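Local coordinates for protein S-adenosylmethionine dependent methyltransferase (Mesorhizobium loti, PDB 3BKW) that probably acts as a methyltransferase that uses S-adenosylmethionine as methyl donor, at residues T197-A200 against L201-S204; V123-L126 against F127-V130; S143-H146 against P147-A151; P33-R36 against A37-P40. All coordinates share one frame; numbering follows the deposited sequence.

Contact 1 (T197-A200 against L201-S204); sequences TLNA and LIRS. With EDO (1,2-ethanediol), chain G; EDO (1,2-ethanediol), chain C.
Arg203 folds back over Asn199 and Ala200 on helix 194-203, which lies against the Rossmann-like sheet of this class I methyltransferase fold. Arg203 CG is anti to the backbone N (chi1 -168°) and the chain bends at chi3, which lays one guanidinium face over the backbone, with Asn199 O 3.7 Å above its plane. NH1 reaches 3.6 Å from Ala200 CA, while NH2 approaches the side of Asn199 at CB, so these contacts are van der Waals in kind. Asn199 O itself takes a nearly straight bond from Arg203 N (2.8 Å, 168° at the hydrogen) and a second from O1 of an ethanediol, probably a crystallisation additive, that lies on the same guanidinium face. The Asn199 amide turns elsewhere, its ND2 bonding to Val211 O of the second subunit. On the inner side Leu198 and Leu201 meet through their methyls, CD2 to CD1 at 4.3 Å, and both also touch Ile208 and Val239 of the sheet. Ile202 runs alongside the Leu198 carbonyl, with CG1 3.3 Å from Leu198 O. Ala200 O is gripped twice by Ser204, whose OG (2.8 Å) and N (3.0 Å) arrive from opposite faces of the carbonyl plane.

Contact 2 (V123-L126 against F127-V130); sequences VARL and FRTV. With EDO (1,2-ethanediol), chain E.
The opening turns of helix 123-133, a helix packed against the central sheet of the Rossmann-like domain, bring Val123 under the ring of Phe127. Phe127 CG is anti to its carbonyl carbon (chi1 -67°), which swings the ring back toward the preceding turn. Val123 CG2 then makes a CH-pi contact, 4.1 Å from the ring centroid and 28° off the normal, and Val123 O lies over the rim of the same face. That oxygen is already engaged by Phe127 N at 2.9 Å, the regular helical bond, so ring and amide of one residue meet the same carbonyl. Leu126 approaches the ring from another direction with CD2, 4.1 Å from Phe127 CD1. The same methyl meets Val130 CG2 at 3.9 Å, the two side chains lying side by side and pointing the same way, and Leu126, Phe127 and Val130 all touch Phe140 of the neighbouring strand. Phe127 also packs on Ala200 and Leu201, so an alanine in its place would probably leave a gap between the two helices and strip Val123 CG2 of its aromatic partner. On the outer side Arg128, bent at chi3, lays one guanidinium face over the backbone, with Arg125 CA 3.4 Å above its plane. An ethanediol, probably from the crystallisation liquor and also bonded to Asp122, sits at the guanidinium edge, where its O1 accepts from Arg128 NH1 at 3.2 Å and Arg128 NH2 at 3.1 Å.

Contact 3 (S143-H146 against P147-A151); sequences STEH and PIYMA
The imidazole of His146 caps the turn: ND1 accepts from Ile148 N at 3.0 Å, and the bond is nearly straight (163° at the hydrogen). Ile148 N lies only 3° out of the ring plane, so it meets the ring at its edge. CG of His146 is anti to the backbone N, which carries the ring round to that amide, and NE2 is bonded to Glu213, fixing the ring at both nitrogens. The backbone adds a helical bond from Met150 N to His146 O, 3.0 Å long and in the carbonyl plane. Among the nonpolar contacts, Pro147 CD lies over one imidazole face, and Ile148 runs side by side with the ring, its CD1 3.5 Å from His146 CE1. Glu145 CB rests on the selenomethionine Met150, 3.6 Å from CG. The one charged group, the Glu145 carboxylate, stands 89° from the Tyr149 ring, with OE1 at the ring edge, 3.4 Å from Tyr149 CD2; this same OE1 forms a salt bridge with Lys189. The bond from Ile148 N to His146 ND1 makes this a histidine N-cap, at the point where strand 138-145 of the Rossmann-like sheet gives way to helix 147-150.

Contact 4 (P33-R36 against A37-P40); sequences PALR and AMLP. With EDO (1,2-ethanediol), chain I.
Pro33 O receives the N-H of Ala37 at 3.0 Å, the one regular i to i+4 bond in the closing turn of helix 32-38, which lies on the Rossmann-like sheet. Ala34 O has a looser hold: its bond from Met38 N is weak at 3.5 Å, and the selenomethionine side chain passes close by, CG 3.3 Å from that oxygen. Met38 N also bonds to Leu35 O, at 3.0 Å, the donor standing 63° out of the carbonyl plane, while the bond from Leu39 N to Leu35 O is weak. This shift to i to i+3 spacing marks a tightening of 3-10 kind. Leu35 CD1 also meets Met38 SE at 4.2 Å, and both residues touch Leu238 of the sheet. Arg36 O binds Leu39 N at 3.1 Å, again from above the carbonyl plane. Leu39 CG is anti to its carbonyl carbon (chi1 -62°), which lays CD1 alongside Arg36, 3.8 Å from its CA. Because Leu39 also reaches Tyr112, Val141, Phe57 and Trp60, a serine here would probably leave these nonpolar neighbours without their mate and open a gap beneath the helix end. A water closes the turn, donating to Arg36 O and, at 2.9 Å, to Leu39 O.

In the fold
Along the chain the order is contact 4, contact 2, contact 3, contact 1, and all four are arranged about the seven-stranded sheet with order 3-2-1-4-5-7-6 that marks class I methyltransferases. Contacts 1 and 2 lie on neighbouring helices, 194-203 and 123-133, their centres 9 Å apart, and touch where Ser204 meets Phe127. Contact 4, on helix 32-38, has its centre about 21 Å from both. Contact 3 ends strand 138-145, about 19 Å from contact 4 between centres. That strand is thus packed by helix 32-38 on one face and helix 123-133 on the other, while helix 194-203 lies beside the latter, over strands 207-213 and 236-242, and its Asn199 also reaches the second subunit.

Contact 1 (T197-A200 against L201-S204)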
loop_
_atom_site.group_PDB
_atom_site.type_symbol
_atom_site.label_atom_id
_atom_site.label_comp_id
_atom_site.label_asym_id
_atom_site.label_seq_id
_atom_site.Cartn_x
_atom_site.Cartn_y
_atom_site.Cartn_z
ATOM N N THR A 197 -4.429 -5.990 3.526
ATOM C CA THR A 197 -5.160 -6.274 2.290
ATOM C C THR A 197 -4.253 -6.822 1.205
ATOM O O THR A 197 -4.572 -7.814 0.558
ATOM C CB THR A 197 -5.868 -4.993 1.797
ATOM O OG1 THR A 197 -6.827 -4.614 2.780
ATOM C CG2 THR A 197 -6.539 -5.146 0.411
ATOM N N LEU A 198 -3.120 -6.156 0.996
ATOM C CA LEU A 198 -2.185 -6.579 -0.047
ATOM C C LEU A 198 -1.536 -7.922 0.258
ATOM O O LEU A 198 -1.413 -8.780 -0.627
ATOM C CB LEU A 198 -1.126 -5.515 -0.299
ATOM C CG LEU A 198 -1.656 -4.148 -0.766
ATOM C CD1 LEU A 198 -0.479 -3.178 -0.934
ATOM C CD2 LEU A 198 -2.498 -4.221 -2.017
ATOM N N ASN A 199 -1.137 -8.120 1.512
ATOM C CA ASN A 199 -0.541 -9.402 1.918
ATOM C C ASN A 199 -1.519 -10.567 1.748
ATOM O O ASN A 199 -1.133 -11.644 1.321
ATOM C CB ASN A 199 -0.070 -9.332 3.359
ATOM C CG ASN A 199 1.116 -8.408 3.552
ATOM O OD1 ASN A 199 1.817 -8.054 2.595
ATOM N ND2 ASN A 199 1.374 -8.050 4.807
ATOM N N ALA A 200 -2.797 -10.312 2.034
ATOM C CA ALA A 200 -3.856 -11.312 1.851
ATOM C C ALA A 200 -4.042 -11.672 0.371
ATOM O O ALA A 200 -4.197 -12.848 0.031
ATOM C CB ALA A 200 -5.150 -10.834 2.465
ATOM N N LEU A 201 -3.982 -10.672 -0.511
ATOM C CA LEU A 201 -4.002 -10.939 -1.954
ATOM C C LEU A 201 -2.826 -11.799 -2.385
ATOM O O LEU A 201 -2.996 -12.770 -3.105
ATOM C CB LEU A 201 -3.994 -9.637 -2.750
ATOM C CG LEU A 201 -5.297 -8.831 -2.778
ATOM C CD1 LEU A 201 -5.055 -7.410 -3.319
ATOM C CD2 LEU A 201 -6.318 -9.558 -3.632
ATOM N N ILE A 202 -1.639 -11.439 -1.910
ATOM C CA ILE A 202 -0.401 -12.158 -2.270
ATOM C C ILE A 202 -0.454 -13.614 -1.777
ATOM O O ILE A 202 -0.206 -14.545 -2.551
ATOM C CB ILE A 202 0.848 -11.397 -1.726
ATOM C CG1 ILE A 202 1.029 -10.061 -2.451
ATOM C CG2 ILE A 202 2.151 -12.226 -1.902
ATOM C CD1 ILE A 202 1.988 -9.118 -1.723
ATOM N N ARG A 203 -0.835 -13.807 -0.510
ATOM C CA ARG A 203 -0.963 -15.156 0.084
ATOM C C ARG A 203 -2.019 -16.008 -0.660
ATOM O O ARG A 203 -1.888 -17.234 -0.752
ATOM C CB ARG A 203 -1.326 -15.033 1.572
ATOM C CG ARG A 203 -1.232 -16.275 2.412
ATOM C CD ARG A 203 -1.548 -15.983 3.894
ATOM N NE ARG A 203 -0.687 -14.922 4.452
ATOM C CZ ARG A 203 -1.009 -13.638 4.704
ATOM N NH1 ARG A 203 -2.249 -13.140 4.534
ATOM N NH2 ARG A 203 -0.055 -12.828 5.190
ATOM N N SER A 204 -3.045 -15.338 -1.180
ATOM C CA SER A 204 -4.119 -15.961 -1.964
ATOM C C SER A 204 -3.726 -16.329 -3.411
ATOM O O SER A 204 -4.518 -16.965 -4.106
ATOM C CB SER A 204 -5.376 -15.071 -1.938
ATOM O OG SER A 204 -5.874 -14.942 -0.611
HETATM C C1 EDO G . 2.089 -13.380 2.509
HETATM O O1 EDO G . 1.314 -12.810 1.453
HETATM C C2 EDO G . 2.730 -12.266 3.326
HETATM O O2 EDO G . 3.408 -11.385 2.439
HETATM C C1 EDO C . -10.223 -4.358 2.520
HETATM O O1 EDO C . -9.374 -5.414 3.017
HETATM C C2 EDO C . -10.547 -3.322 3.609
HETATM O O2 EDO C . -11.568 -3.773 4.496
#

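Contact 2 (V123-L126 against F127-V130)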
loop_
_atom_site.group_PDB
_atom_site.type_symbol
_atom_site.label_atom_id
_atom_site.label_comp_id
_atom_site.label_asym_id
_atom_site.label_seq_id
_atom_site.Cartn_x
_atom_site.Cartn_y
_atom_site.Cartn_z
ATOM N N VAL A 123 -12.151 -11.687 4.298
ATOM C CA VAL A 123 -11.844 -11.227 2.945
ATOM C C VAL A 123 -10.862 -12.162 2.244
ATOM O O VAL A 123 -10.958 -12.337 1.038
ATOM C CB VAL A 123 -11.403 -9.751 2.915
ATOM C CG1 VAL A 123 -9.962 -9.568 3.364
ATOM C CG2 VAL A 123 -11.635 -9.178 1.540
ATOM N N ALA A 124 -9.940 -12.764 3.004
ATOM C CA ALA A 124 -8.979 -13.730 2.449
ATOM C C ALA A 124 -9.685 -14.913 1.777
ATOM O O ALA A 124 -9.290 -15.321 0.673
ATOM C CB ALA A 124 -7.984 -14.219 3.505
ATOM N N ARG A 125 -10.761 -15.402 2.392
ATOM C CA ARG A 125 -11.578 -16.480 1.812
ATOM C C ARG A 125 -12.140 -16.034 0.465
ATOM O O ARG A 125 -12.065 -16.760 -0.529
ATOM C CB ARG A 125 -12.695 -16.903 2.770
ATOM C CG ARG A 125 -13.616 -17.996 2.255
ATOM C CD ARG A 125 -14.594 -18.408 3.333
ATOM N NE ARG A 125 -15.409 -19.576 2.978
ATOM C CZ ARG A 125 -16.517 -19.575 2.228
ATOM N NH1 ARG A 125 -16.990 -18.458 1.664
ATOM N NH2 ARG A 125 -17.156 -20.730 2.013
ATOM N N LEU A 126 -12.700 -14.828 0.440
ATOM C CA LEU A 126 -13.225 -14.249 -0.809
ATOM C C LEU A 126 -12.119 -14.134 -1.876
ATOM O O LEU A 126 -12.348 -14.494 -3.028
ATOM C CB LEU A 126 -13.942 -12.914 -0.547
ATOM C CG LEU A 126 -14.558 -12.206 -1.757
ATOM C CD1 LEU A 126 -15.818 -11.390 -1.368
ATOM C CD2 LEU A 126 -13.535 -11.318 -2.484
ATOM N N PHE A 127 -10.936 -13.655 -1.496
ATOM C CA PHE A 127 -9.814 -13.562 -2.434
ATOM C C PHE A 127 -9.452 -14.926 -3.032
ATOM O O PHE A 127 -9.207 -15.037 -4.233
ATOM C CB PHE A 127 -8.550 -12.990 -1.760
ATOM C CG PHE A 127 -8.623 -11.540 -1.331
ATOM C CD1 PHE A 127 -9.542 -10.637 -1.868
ATOM C CD2 PHE A 127 -7.659 -11.045 -0.453
ATOM C CE1 PHE A 127 -9.541 -9.296 -1.488
ATOM C CE2 PHE A 127 -7.648 -9.709 -0.062
ATOM C CZ PHE A 127 -8.574 -8.828 -0.589
ATOM N N ARG A 128 -9.409 -15.964 -2.201
ATOM C CA ARG A 128 -9.109 -17.319 -2.699
ATOM C C ARG A 128 -10.170 -17.810 -3.676
ATOM O O ARG A 128 -9.843 -18.444 -4.682
ATOM C CB ARG A 128 -8.915 -18.312 -1.564
ATOM C CG ARG A 128 -7.718 -17.964 -0.695
ATOM C CD ARG A 128 -7.501 -18.997 0.391
ATOM N NE ARG A 128 -8.588 -19.165 1.386
ATOM C CZ ARG A 128 -8.662 -18.581 2.588
ATOM N NH1 ARG A 128 -7.749 -17.718 2.997
ATOM N NH2 ARG A 128 -9.688 -18.866 3.399
ATOM N N THR A 129 -11.425 -17.479 -3.394
ATOM C CA THR A 129 -12.550 -17.834 -4.261
ATOM C C THR A 129 -12.443 -17.125 -5.604
ATOM O O THR A 129 -12.610 -17.755 -6.663
ATOM C CB THR A 129 -13.879 -17.539 -3.548
ATOM O OG1 THR A 129 -13.974 -18.418 -2.421
ATOM C CG2 THR A 129 -15.084 -17.776 -4.444
ATOM N N VAL A 130 -12.140 -15.831 -5.565
ATOM C CA VAL A 130 -11.945 -15.057 -6.794
ATOM C C VAL A 130 -10.742 -15.598 -7.572
ATOM O O VAL A 130 -10.826 -15.766 -8.792
ATOM C CB VAL A 130 -11.864 -13.539 -6.505
ATOM C CG1 VAL A 130 -11.463 -12.743 -7.779
ATOM C CG2 VAL A 130 -13.201 -13.024 -5.960
HETATM C C1 EDO E . -8.813 -16.797 6.909
HETATM O O1 EDO E . -9.318 -16.731 5.574
HETATM C C2 EDO E . -7.721 -17.859 6.998
HETATM O O2 EDO E . -6.656 -17.638 6.053
#

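Contact 3 (S143-H146 against P147-A151)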
loop_
_atom_site.group_PDB
_atom_site.type_symbol
_atom_site.label_atom_id
_atom_site.label_comp_id
_atom_site.label_asym_id
_atom_site.label_seq_id
_atom_site.Cartn_x
_atom_site.Cartn_y
_atom_site.Cartn_z
ATOM N N SER A 143 -12.463 -1.507 -5.363
ATOM C CA SER A 143 -12.369 -0.352 -4.492
ATOM C C SER A 143 -12.961 -0.692 -3.147
ATOM O O SER A 143 -13.929 -1.459 -3.050
ATOM C CB SER A 143 -13.082 0.848 -5.081
ATOM O OG SER A 143 -14.456 0.575 -5.281
ATOM N N THR A 144 -12.349 -0.134 -2.112
ATOM C CA THR A 144 -12.835 -0.233 -0.744
ATOM C C THR A 144 -12.598 1.102 -0.047
ATOM O O THR A 144 -11.828 1.926 -0.512
ATOM C CB THR A 144 -12.105 -1.362 0.077
ATOM O OG1 THR A 144 -10.674 -1.199 -0.026
ATOM C CG2 THR A 144 -12.483 -2.768 -0.430
ATOM N N GLU A 145 -13.264 1.308 1.078
ATOM C CA GLU A 145 -12.948 2.433 1.935
ATOM C C GLU A 145 -11.512 2.264 2.406
ATOM O O GLU A 145 -11.067 1.167 2.738
ATOM C CB GLU A 145 -13.865 2.517 3.152
ATOM C CG GLU A 145 -15.228 3.071 2.813
ATOM C CD GLU A 145 -16.177 3.186 3.972
ATOM O OE1 GLU A 145 -15.735 3.150 5.128
ATOM O OE2 GLU A 145 -17.375 3.312 3.696
ATOM N N HIS A 146 -10.783 3.364 2.382
ATOM C CA HIS A 146 -9.362 3.378 2.767
ATOM C C HIS A 146 -9.250 3.222 4.291
ATOM O O HIS A 146 -10.113 3.726 5.015
ATOM C CB HIS A 146 -8.758 4.724 2.344
ATOM C CG HIS A 146 -7.267 4.760 2.359
ATOM N ND1 HIS A 146 -6.529 4.851 3.520
ATOM C CD2 HIS A 146 -6.374 4.770 1.342
ATOM C CE1 HIS A 146 -5.244 4.880 3.219
ATOM N NE2 HIS A 146 -5.121 4.833 1.904
ATOM N N PRO A 147 -8.219 2.483 4.780
ATOM C CA PRO A 147 -8.086 2.403 6.241
ATOM C C PRO A 147 -7.925 3.748 7.001
ATOM O O PRO A 147 -8.315 3.846 8.159
ATOM C CB PRO A 147 -6.892 1.436 6.428
ATOM C CG PRO A 147 -6.178 1.467 5.150
ATOM C CD PRO A 147 -7.198 1.670 4.095
ATOM N N ILE A 148 -7.371 4.785 6.366
ATOM C CA ILE A 148 -7.320 6.123 6.983
ATOM C C ILE A 148 -8.743 6.611 7.289
ATOM O O ILE A 148 -8.996 7.179 8.337
ATOM C CB ILE A 148 -6.598 7.145 6.094
ATOM C CG1 ILE A 148 -5.093 6.880 6.152
ATOM C CG2 ILE A 148 -6.914 8.602 6.558
ATOM C CD1 ILE A 148 -4.290 7.648 5.148
ATOM N N TYR A 149 -9.655 6.377 6.348
ATOM C CA TYR A 149 -11.046 6.738 6.490
ATOM C C TYR A 149 -11.780 5.846 7.503
ATOM O O TYR A 149 -12.607 6.350 8.283
ATOM C CB TYR A 149 -11.721 6.699 5.110
ATOM C CG TYR A 149 -13.155 7.149 5.109
ATOM C CD1 TYR A 149 -13.491 8.504 5.061
ATOM C CD2 TYR A 149 -14.189 6.215 5.140
ATOM C CE1 TYR A 149 -14.838 8.918 5.066
ATOM C CE2 TYR A 149 -15.529 6.613 5.160
ATOM C CZ TYR A 149 -15.847 7.967 5.100
ATOM O OH TYR A 149 -17.171 8.362 5.126
HETATM N N MSE A 150 -11.504 4.546 7.497
HETATM C CA MSE A 150 -12.178 3.592 8.398
HETATM C C MSE A 150 -11.666 3.541 9.834
HETATM O O MSE A 150 -12.409 3.173 10.738
HETATM C CB MSE A 150 -12.066 2.167 7.846
HETATM C CG MSE A 150 -12.753 1.952 6.524
HETATM SE SE MSE A 150 -12.778 0.054 6.081
HETATM C CE MSE A 150 -10.815 -0.245 5.869
ATOM N N ALA A 151 -10.388 3.849 10.035
ATOM C CA ALA A 151 -9.746 3.725 11.356
ATOM C C ALA A 151 -10.390 4.422 12.556
ATOM O O ALA A 151 -10.575 3.791 13.591
ATOM C CB ALA A 151 -8.276 4.174 11.276
#

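Contact 4 (P33-R36 against A37-P40)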
loop_
_atom_site.group_PDB
_atom_site.type_symbol
_atom_site.label_atom_id
_atom_site.label_comp_id
_atom_site.label_asym_id
_atom_site.label_seq_id
_atom_site.Cartn_x
_atom_site.Cartn_y
_atom_site.Cartn_z
ATOM N N PRO A 33 -13.392 7.091 -12.767
ATOM C CA PRO A 33 -12.333 7.206 -13.781
ATOM C C PRO A 33 -10.985 6.570 -13.421
ATOM O O PRO A 33 -10.368 5.926 -14.275
ATOM C CB PRO A 33 -12.208 8.712 -13.972
ATOM C CG PRO A 33 -13.564 9.233 -13.626
ATOM C CD PRO A 33 -14.009 8.399 -12.488
ATOM N N ALA A 34 -10.558 6.732 -12.170
ATOM C CA ALA A 34 -9.322 6.117 -11.662
ATOM C C ALA A 34 -9.397 4.600 -11.660
ATOM O O ALA A 34 -8.443 3.936 -12.065
ATOM C CB ALA A 34 -9.033 6.604 -10.263
ATOM N N LEU A 35 -10.537 4.063 -11.233
ATOM C CA LEU A 35 -10.740 2.604 -11.186
ATOM C C LEU A 35 -10.873 2.046 -12.608
ATOM O O LEU A 35 -10.262 1.024 -12.943
ATOM C CB LEU A 35 -11.951 2.266 -10.308
ATOM C CG LEU A 35 -12.082 0.818 -9.848
ATOM C CD1 LEU A 35 -10.858 0.420 -9.024
ATOM C CD2 LEU A 35 -13.397 0.603 -9.089
ATOM N N ARG A 36 -11.616 2.763 -13.465
ATOM C CA ARG A 36 -11.773 2.393 -14.882
ATOM C C ARG A 36 -10.406 2.295 -15.585
ATOM O O ARG A 36 -10.163 1.368 -16.356
ATOM C CB ARG A 36 -12.647 3.413 -15.602
ATOM C CG ARG A 36 -12.869 3.123 -17.099
ATOM C CD ARG A 36 -13.675 4.237 -17.736
ATOM N NE ARG A 36 -12.995 5.521 -17.622
ATOM C CZ ARG A 36 -13.563 6.728 -17.745
ATOM N NH1 ARG A 36 -14.874 6.872 -17.990
ATOM N NH2 ARG A 36 -12.811 7.821 -17.606
ATOM N N ALA A 37 -9.521 3.250 -15.285
ATOM C CA ALA A 37 -8.166 3.278 -15.854
ATOM C C ALA A 37 -7.315 2.058 -15.490
ATOM O O ALA A 37 -6.403 1.688 -16.242
ATOM C CB ALA A 37 -7.456 4.541 -15.451
HETATM N N MSE A 38 -7.645 1.429 -14.355
HETATM C CA MSE A 38 -6.954 0.248 -13.845
HETATM C C MSE A 38 -7.450 -1.064 -14.436
HETATM O O MSE A 38 -6.767 -2.088 -14.342
HETATM C CB MSE A 38 -7.070 0.228 -12.331
HETATM C CG MSE A 38 -6.379 1.401 -11.679
HETATM SE SE MSE A 38 -6.878 1.635 -9.841
HETATM C CE MSE A 38 -6.443 -0.128 -9.147
ATOM N N LEU A 39 -8.615 -1.036 -15.078
ATOM C CA LEU A 39 -9.191 -2.229 -15.670
ATOM C C LEU A 39 -8.418 -2.661 -16.894
ATOM O O LEU A 39 -7.806 -1.831 -17.560
ATOM C CB LEU A 39 -10.625 -1.963 -16.136
ATOM C CG LEU A 39 -11.660 -1.573 -15.089
ATOM C CD1 LEU A 39 -12.950 -1.150 -15.822
ATOM C CD2 LEU A 39 -11.889 -2.739 -14.109
ATOM N N PRO A 40 -8.448 -3.966 -17.204
ATOM C CA PRO A 40 -7.899 -4.390 -18.477
ATOM C C PRO A 40 -8.907 -3.982 -19.573
ATOM O O PRO A 40 -10.018 -3.552 -19.249
ATOM C CB PRO A 40 -7.881 -5.910 -18.331
ATOM C CG PRO A 40 -9.064 -6.181 -17.469
ATOM C CD PRO A 40 -9.022 -5.107 -16.461
HETATM C C1 EDO I . -12.211 0.483 -21.623
HETATM O O1 EDO I . -13.117 0.667 -22.714
HETATM C C2 EDO I . -12.090 -1.012 -21.353
HETATM O O2 EDO I . -11.462 -1.293 -20.089
HETATM O O HOH W 1 -8.740 0.630 -18.681
#